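Local coordinates for uncharacterized protein (Enterococcus faecalis, PDB 3L1W) that probably acts as a nuclease or phosphoesterase of the endonuclease/exonuclease/phosphatase family, with 3'-5' RNA exonuclease activity suggested, though this has not been established, at residues A[38-43]-A[162-167]; A[193-198]-A[241-246]; A[197-202]-A[212-217]. All coordinates share one frame; numbering follows the deposited sequence. Where two conformers were deposited one is given.

Contact 1 (A[38-43]-A[162-167]); sequences LCCIQE and LLMGDF
The core of the DNase I-like beta sandwich is packed here, where L38, C40 and Q42 of strand 38-44 face M164 of strand 161-164 and G165 and D166, which follow it. The strands belong to different sheets. Their short axes pass 9.1 Å apart at -33°, as in aligned sheet packing. M164 is deposited as selenomethionine. Its SE meets two residues of strand 38-44, with C40 SG at 4.0 Å and L38 CD1 at 4.2 Å. Its chain bends at the last torsion (chi3 68°), which turns CE aside toward I217. The side chain of L38 comes in at a slant to that of M164.

Further along, the Q42 chain bends at chi2 (79°), and its amide lies beside the backbone of G165 and D166. Q42 NE2 is 3.6 Å from G165 CA. Q42 CD is 4.1 Å from D166 N. NE2 makes hydrogen bonds to N130 OD1 and T5 OG1, which fix the rotation of the buried amide. G165 marks a corner of the chain, with backbone angles that call for glycine.

After the corner comes D166, part of the GDFN sequence. This sequence and the QE pair formed by Q42 and E43 are family signatures that probably line the active-site cleft. E43 OE1 accepts a hydrogen bond from V10 N, and D166 OD1 one from N168 N. The other carboxylate oxygens, E43 OE2 and D166 OD2, lie 4.5 Å apart, and N7 ND2 is hydrogen-bonded to both.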
# COMPACT_ATOMS: atom_id res chain seq x y z
N LEU A 38 1.62 9.75 -11.14
CA LEU A 38 0.89 11.00 -11.01
C LEU A 38 -0.34 10.81 -10.14
O LEU A 38 -0.85 9.70 -10.02
CB LEU A 38 0.48 11.54 -12.39
CG LEU A 38 -0.47 10.66 -13.19
CD1 LEU A 38 -1.91 11.09 -12.91
CD2 LEU A 38 -0.18 10.78 -14.68
N CYS A 39 -0.80 11.91 -9.53
CA CYS A 39 -1.96 11.87 -8.66
C CYS A 39 -2.77 13.13 -8.86
O CYS A 39 -2.24 14.24 -8.73
CB CYS A 39 -1.52 11.77 -7.19
SG CYS A 39 -2.90 11.47 -6.01
N CYS A 40 -4.06 12.98 -9.16
CA CYS A 40 -4.96 14.13 -9.15
C CYS A 40 -5.39 14.40 -7.71
O CYS A 40 -5.73 13.47 -6.98
CB CYS A 40 -6.19 13.87 -10.02
SG CYS A 40 -5.83 13.93 -11.80
N ILE A 41 -5.35 15.66 -7.31
CA ILE A 41 -5.69 16.07 -5.96
C ILE A 41 -6.86 17.02 -6.01
O ILE A 41 -6.87 17.94 -6.83
CB ILE A 41 -4.50 16.82 -5.32
CG1 ILE A 41 -3.29 15.90 -5.14
CG2 ILE A 41 -4.90 17.41 -3.95
CD1 ILE A 41 -3.54 14.77 -4.13
N GLN A 42 -7.86 16.82 -5.14
CA GLN A 42 -8.94 17.79 -4.98
C GLN A 42 -8.92 18.42 -3.59
O GLN A 42 -8.42 17.83 -2.64
CB GLN A 42 -10.31 17.17 -5.24
CG GLN A 42 -10.47 16.49 -6.59
CD GLN A 42 -9.83 15.11 -6.59
OE1 GLN A 42 -9.94 14.37 -5.62
NE2 GLN A 42 -9.17 14.76 -7.69
N GLU A 43 -9.49 19.63 -3.52
CA GLU A 43 -9.74 20.36 -2.26
C GLU A 43 -8.48 20.87 -1.58
O GLU A 43 -8.21 20.55 -0.43
CB GLU A 43 -10.59 19.53 -1.29
CG GLU A 43 -11.98 19.21 -1.83
CD GLU A 43 -12.98 18.82 -0.76
OE1 GLU A 43 -12.77 19.16 0.42
OE2 GLU A 43 -14.01 18.18 -1.09
N LEU A 162 -7.33 9.98 -19.17
CA LEU A 162 -7.64 9.56 -17.81
C LEU A 162 -8.49 10.66 -17.19
O LEU A 162 -8.02 11.79 -17.00
CB LEU A 162 -6.36 9.37 -16.98
CG LEU A 162 -5.35 8.36 -17.53
CD1 LEU A 162 -4.00 8.48 -16.83
CD2 LEU A 162 -5.90 6.95 -17.42
N LEU A 163 -9.75 10.34 -16.93
CA LEU A 163 -10.70 11.29 -16.36
C LEU A 163 -10.87 10.89 -14.90
O LEU A 163 -11.51 9.88 -14.60
CB LEU A 163 -12.04 11.18 -17.11
CG LEU A 163 -13.21 12.05 -16.65
CD1 LEU A 163 -12.98 13.53 -16.95
CD2 LEU A 163 -14.52 11.58 -17.32
N MSE A 164 -10.29 11.67 -13.99
CA MSE A 164 -10.10 11.21 -12.62
C MSE A 164 -10.54 12.24 -11.61
O MSE A 164 -10.20 13.41 -11.73
CB MSE A 164 -8.61 10.95 -12.35
CG MSE A 164 -7.89 10.29 -13.49
SE MSE A 164 -5.98 10.11 -13.11
CE MSE A 164 -6.12 8.81 -11.71
N GLY A 165 -11.26 11.80 -10.59
CA GLY A 165 -11.52 12.71 -9.49
C GLY A 165 -12.79 12.42 -8.73
O GLY A 165 -13.33 11.32 -8.74
N ASP A 166 -13.26 13.47 -8.06
CA ASP A 166 -14.41 13.39 -7.19
C ASP A 166 -15.64 13.84 -7.97
O ASP A 166 -15.82 15.04 -8.24
CB ASP A 166 -14.15 14.26 -5.97
CG ASP A 166 -15.28 14.23 -4.97
OD1 ASP A 166 -16.38 13.72 -5.29
OD2 ASP A 166 -15.06 14.72 -3.84
N PHE A 167 -16.49 12.89 -8.35
CA PHE A 167 -17.68 13.18 -9.14
C PHE A 167 -18.83 13.64 -8.26
O PHE A 167 -19.84 14.12 -8.78
CB PHE A 167 -18.12 11.96 -9.96
CG PHE A 167 -17.25 11.69 -11.16
CD1 PHE A 167 -17.81 11.57 -12.43
CD2 PHE A 167 -15.89 11.54 -11.02
CE1 PHE A 167 -17.00 11.32 -13.53
CE2 PHE A 167 -15.08 11.29 -12.12
CZ PHE A 167 -15.64 11.19 -13.37

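Contact 2 (A[193-198]-A[241-246]); sequences YGPRGT and DHFPLE
The loop 193-198 is tied to the segment leading into strand 245-251 by one backbone hydrogen bond, F243 N to T198 O, at 2.7 Å and 162°. The donor lies in the carbonyl plane. T198 and F243 are the closest pair, with CA atoms 5.1 Å apart. H242 CA also approaches T198 O at 3.2 Å, in a CA-H...O contact. One carbonyl oxygen thus meets two successive residues.

D241 and H242 close the SDH sequence that begins at S240. This is a signature of the DNase I-like fold and probably borders the active site.

The F243 side chain points toward the loop. Its CG lies anti to the carbonyl carbon (chi1 -63°), which brings the ring to P195. P195 CG touches F243 CE2 at 3.8 Å, and the two side chains cross at about a right angle. G197 O sits at the edge of the same ring, 4.0 Å from CD2. F238 meets this ring edge-to-face.

P195 O accepts hydrogen bonds from S229 OG and H192 NE2, which pin the loop to its surroundings. Y193 reaches the dimer partner instead, stacking on F33 of the second subunit.

The H242 ring is held from two directions. F199 meets it edge-to-face, and ND1 is hydrogen-bonded to D215 OD2. D241 OD1 lies in the plane of the imidazole, at its edge.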
# COMPACT_ATOMS: atom_id res chain seq x y z
N TYR A 193 -8.81 -3.98 -5.33
CA TYR A 193 -8.37 -4.27 -3.97
C TYR A 193 -8.92 -3.20 -3.05
O TYR A 193 -8.89 -2.01 -3.38
CB TYR A 193 -6.83 -4.29 -3.90
CG TYR A 193 -6.27 -4.60 -2.53
CD1 TYR A 193 -6.50 -5.83 -1.93
CD2 TYR A 193 -5.51 -3.66 -1.84
CE1 TYR A 193 -5.99 -6.12 -0.67
CE2 TYR A 193 -4.99 -3.94 -0.57
CZ TYR A 193 -5.24 -5.17 -0.00
OH TYR A 193 -4.75 -5.48 1.25
N GLY A 194 -9.46 -3.61 -1.90
CA GLY A 194 -10.04 -2.66 -0.97
C GLY A 194 -11.52 -2.42 -1.24
O GLY A 194 -12.13 -3.09 -2.09
N PRO A 195 -12.11 -1.46 -0.53
CA PRO A 195 -13.54 -1.20 -0.70
C PRO A 195 -13.84 -0.58 -2.07
O PRO A 195 -12.99 0.12 -2.62
CB PRO A 195 -13.85 -0.22 0.43
CG PRO A 195 -12.56 0.50 0.67
CD PRO A 195 -11.47 -0.54 0.43
N ARG A 196 -15.03 -0.83 -2.61
CA ARG A 196 -15.41 -0.19 -3.87
C ARG A 196 -15.77 1.28 -3.66
O ARG A 196 -15.63 2.09 -4.57
CB ARG A 196 -16.55 -0.96 -4.54
CG ARG A 196 -16.13 -2.33 -5.08
CD ARG A 196 -17.30 -3.12 -5.68
NE ARG A 196 -17.95 -2.42 -6.78
CZ ARG A 196 -17.52 -2.43 -8.04
NH1 ARG A 196 -16.43 -3.11 -8.37
NH2 ARG A 196 -18.19 -1.75 -8.97
N GLY A 197 -16.23 1.61 -2.45
CA GLY A 197 -16.52 2.99 -2.09
C GLY A 197 -15.29 3.71 -1.57
O GLY A 197 -14.30 3.07 -1.19
N THR A 198 -15.37 5.04 -1.53
CA THR A 198 -14.20 5.86 -1.30
C THR A 198 -14.39 6.94 -0.22
O THR A 198 -13.42 7.50 0.27
CB THR A 198 -13.80 6.57 -2.61
OG1 THR A 198 -14.86 7.44 -3.03
CG2 THR A 198 -13.58 5.54 -3.72
N ASP A 241 -11.08 12.45 4.53
CA ASP A 241 -12.39 11.81 4.61
C ASP A 241 -12.73 11.01 3.35
O ASP A 241 -13.80 10.39 3.27
CB ASP A 241 -13.52 12.78 5.01
CG ASP A 241 -13.65 13.99 4.07
OD1 ASP A 241 -12.84 14.15 3.14
OD2 ASP A 241 -14.58 14.79 4.30
N HIS A 242 -11.82 11.03 2.38
CA HIS A 242 -11.84 10.08 1.27
C HIS A 242 -10.65 9.14 1.37
O HIS A 242 -9.59 9.53 1.87
CB HIS A 242 -11.69 10.80 -0.07
CG HIS A 242 -12.80 11.74 -0.40
ND1 HIS A 242 -13.56 11.62 -1.55
CD2 HIS A 242 -13.23 12.86 0.23
CE1 HIS A 242 -14.44 12.60 -1.59
NE2 HIS A 242 -14.26 13.38 -0.53
N PHE A 243 -10.79 7.93 0.84
CA PHE A 243 -9.62 7.10 0.56
C PHE A 243 -9.05 7.51 -0.79
O PHE A 243 -9.81 7.85 -1.70
CB PHE A 243 -10.01 5.62 0.44
CG PHE A 243 -10.58 5.03 1.69
CD1 PHE A 243 -9.99 5.29 2.92
CD2 PHE A 243 -11.68 4.18 1.64
CE1 PHE A 243 -10.51 4.72 4.08
CE2 PHE A 243 -12.20 3.60 2.80
CZ PHE A 243 -11.61 3.88 4.02
N PRO A 244 -7.72 7.47 -0.95
CA PRO A 244 -7.18 7.55 -2.31
C PRO A 244 -7.69 6.38 -3.14
O PRO A 244 -7.94 5.27 -2.62
CB PRO A 244 -5.66 7.40 -2.11
CG PRO A 244 -5.42 7.69 -0.64
CD PRO A 244 -6.67 7.27 0.07
N LEU A 245 -7.81 6.62 -4.44
CA LEU A 245 -8.20 5.59 -5.39
C LEU A 245 -7.07 5.51 -6.38
O LEU A 245 -6.66 6.53 -6.94
CB LEU A 245 -9.49 6.01 -6.10
CG LEU A 245 -10.03 5.15 -7.24
CD1 LEU A 245 -10.29 3.73 -6.77
CD2 LEU A 245 -11.33 5.79 -7.79
N GLU A 246 -6.53 4.32 -6.59
CA GLU A 246 -5.45 4.16 -7.55
C GLU A 246 -5.76 3.15 -8.65
O GLU A 246 -6.66 2.32 -8.53
CB GLU A 246 -4.14 3.81 -6.83
CG GLU A 246 -4.09 2.42 -6.25
CD GLU A 246 -2.65 1.98 -5.93
OE1 GLU A 246 -1.87 2.78 -5.38
OE2 GLU A 246 -2.31 0.83 -6.25

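Contact 3 (A[197-202]-A[212-217]); sequences GTFQNF and EEIDYI
T198 OG1 stands between its own backbone N and carbonyl carbon (chi1 62°), and this directs the hydroxyl at D215. T198 OG1 donates to D215 OD2 at 2.6 Å. The oxygen is met on its anti side, slightly out of the carboxylate plane. D215 OD2, which also holds H242, is thus gripped by two bonds.

The backbones form a classic beta bulge, in which T198 and F199 both face E212. E212 O accepts from T198 N at 2.9 Å and from F199 N at 3.0 Å. The first donor is tilted from the carbonyl plane, and the second lies in it. The return bond, E212 N to F199 O at 3.2 Å, completes a single antiparallel hydrogen-bonded bridge.

The F199 ring swings away from its backbone N (chi1 179°) and runs alongside the E212 side chain, both pointing the same way. F199 CD2 is 3.8 Å from E212 CD, with ring and carboxylate planes 57° apart. I214 crosses at a slant and sets CD1 3.9 Å from F199 CB. N201 N lies over the centre of one face of the F199 ring.

Y216 OH donates to E213 O at 2.8 Å from above the carbonyl plane, and its ring meets H176 of helix 174-179. The bulge sits just ahead of strand 215-220. That strand runs between strands 161-164 and 184-185, and I217 on it packs against strands 2-7 and 245-251 of the facing sheet.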
# COMPACT_ATOMS: atom_id res chain seq x y z
N GLY A 197 -16.23 1.61 -2.45
CA GLY A 197 -16.52 2.99 -2.09
C GLY A 197 -15.29 3.71 -1.57
O GLY A 197 -14.30 3.07 -1.19
N THR A 198 -15.37 5.04 -1.53
CA THR A 198 -14.20 5.86 -1.30
C THR A 198 -14.39 6.94 -0.22
O THR A 198 -13.42 7.50 0.27
CB THR A 198 -13.80 6.57 -2.61
OG1 THR A 198 -14.86 7.44 -3.03
CG2 THR A 198 -13.58 5.54 -3.72
N PHE A 199 -15.63 7.23 0.15
CA PHE A 199 -15.87 8.30 1.10
C PHE A 199 -16.34 7.78 2.46
O PHE A 199 -17.39 7.14 2.55
CB PHE A 199 -16.90 9.30 0.55
CG PHE A 199 -17.19 10.43 1.50
CD1 PHE A 199 -16.28 11.47 1.66
CD2 PHE A 199 -18.35 10.43 2.26
CE1 PHE A 199 -16.53 12.50 2.54
CE2 PHE A 199 -18.60 11.46 3.15
CZ PHE A 199 -17.69 12.50 3.30
N GLN A 200 -15.58 8.08 3.52
CA GLN A 200 -15.89 7.56 4.85
C GLN A 200 -16.21 8.65 5.88
O GLN A 200 -16.51 8.34 7.03
CB GLN A 200 -14.78 6.62 5.38
CG GLN A 200 -13.39 6.79 4.76
CD GLN A 200 -12.67 8.06 5.18
OE1 GLN A 200 -13.14 8.80 6.05
NE2 GLN A 200 -11.51 8.31 4.58
N ASN A 201 -16.16 9.91 5.47
CA ASN A 201 -16.55 11.00 6.36
C ASN A 201 -15.71 11.07 7.65
O ASN A 201 -16.20 11.51 8.69
CB ASN A 201 -18.04 10.86 6.71
CG ASN A 201 -18.64 12.16 7.22
OD1 ASN A 201 -18.30 13.24 6.74
ND2 ASN A 201 -19.55 12.05 8.18
N PHE A 202 -14.45 10.63 7.56
CA PHE A 202 -13.52 10.58 8.70
C PHE A 202 -13.94 9.58 9.77
O PHE A 202 -13.45 9.64 10.89
CB PHE A 202 -13.34 11.96 9.36
CG PHE A 202 -12.37 12.88 8.65
CD1 PHE A 202 -12.72 14.20 8.40
CD2 PHE A 202 -11.11 12.43 8.25
CE1 PHE A 202 -11.85 15.06 7.76
CE2 PHE A 202 -10.23 13.29 7.61
CZ PHE A 202 -10.60 14.61 7.37
N GLU A 212 -19.55 5.92 0.59
CA GLU A 212 -20.09 6.48 -0.64
C GLU A 212 -19.10 6.26 -1.79
O GLU A 212 -17.90 6.42 -1.61
CB GLU A 212 -20.39 7.97 -0.47
CG GLU A 212 -21.40 8.25 0.64
CD GLU A 212 -21.74 9.72 0.77
OE1 GLU A 212 -21.59 10.46 -0.23
OE2 GLU A 212 -22.14 10.15 1.87
N GLU A 213 -19.62 5.87 -2.95
CA GLU A 213 -18.79 5.70 -4.14
C GLU A 213 -18.86 6.97 -4.98
O GLU A 213 -19.69 7.08 -5.89
CB GLU A 213 -19.27 4.51 -4.97
CG GLU A 213 -19.19 3.18 -4.25
CD GLU A 213 -19.89 2.06 -4.99
OE1 GLU A 213 -20.38 2.28 -6.12
OE2 GLU A 213 -19.96 0.95 -4.43
N ILE A 214 -17.99 7.92 -4.67
CA ILE A 214 -18.07 9.21 -5.36
C ILE A 214 -16.79 9.59 -6.12
O ILE A 214 -16.82 10.49 -6.96
CB ILE A 214 -18.50 10.36 -4.41
CG1 ILE A 214 -17.53 10.51 -3.23
CG2 ILE A 214 -19.95 10.14 -3.93
CD1 ILE A 214 -17.90 11.69 -2.31
N ASP A 215 -15.70 8.88 -5.86
CA ASP A 215 -14.45 9.11 -6.59
C ASP A 215 -14.28 8.04 -7.64
O ASP A 215 -14.60 6.88 -7.38
CB ASP A 215 -13.26 9.08 -5.63
CG ASP A 215 -13.37 10.12 -4.54
OD1 ASP A 215 -13.19 11.30 -4.85
OD2 ASP A 215 -13.66 9.75 -3.38
N TYR A 216 -13.77 8.41 -8.81
CA TYR A 216 -13.68 7.52 -9.96
C TYR A 216 -12.42 7.74 -10.77
O TYR A 216 -11.89 8.86 -10.84
CB TYR A 216 -14.88 7.74 -10.89
CG TYR A 216 -16.19 7.32 -10.28
CD1 TYR A 216 -16.76 6.08 -10.58
CD2 TYR A 216 -16.84 8.14 -9.37
CE1 TYR A 216 -17.95 5.69 -10.00
CE2 TYR A 216 -18.02 7.74 -8.78
CZ TYR A 216 -18.58 6.53 -9.10
OH TYR A 216 -19.75 6.15 -8.51
N ILE A 217 -11.95 6.67 -11.40
CA ILE A 217 -10.93 6.75 -12.42
C ILE A 217 -11.52 6.17 -13.69
O ILE A 217 -11.69 4.96 -13.82
CB ILE A 217 -9.64 6.01 -12.01
CG1 ILE A 217 -9.02 6.66 -10.78
CG2 ILE A 217 -8.64 5.98 -13.17
CD1 ILE A 217 -7.74 5.95 -10.29

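Overall arrangement
Contacts 2 and 3 share G197 and T198, and their centres are 6 Å apart. Probable hydrogen bonds join them, H242 ND1 to D215 OD2 at 2.6 Å and Q200 N to D241 O at 2.9 Å. Contact 1 lies deeper, its centre about 1 Å from the chain centre, 12 Å from that of contact 3 and 13 Å from that of contact 2. Where strands 161-164 and 215-220 are neighbours, probable hydrogen bonds join it to contact 3: Y216 N to G165 O (2.9 Å) and, just past the strand, F167 N to I214 O (2.8 Å). It meets contact 2 where D166 OD2 is 3.2 Å from H242 CE1. D166, D215 and H242 cluster, with E43 near D166, consistent with the family's active-site cleft.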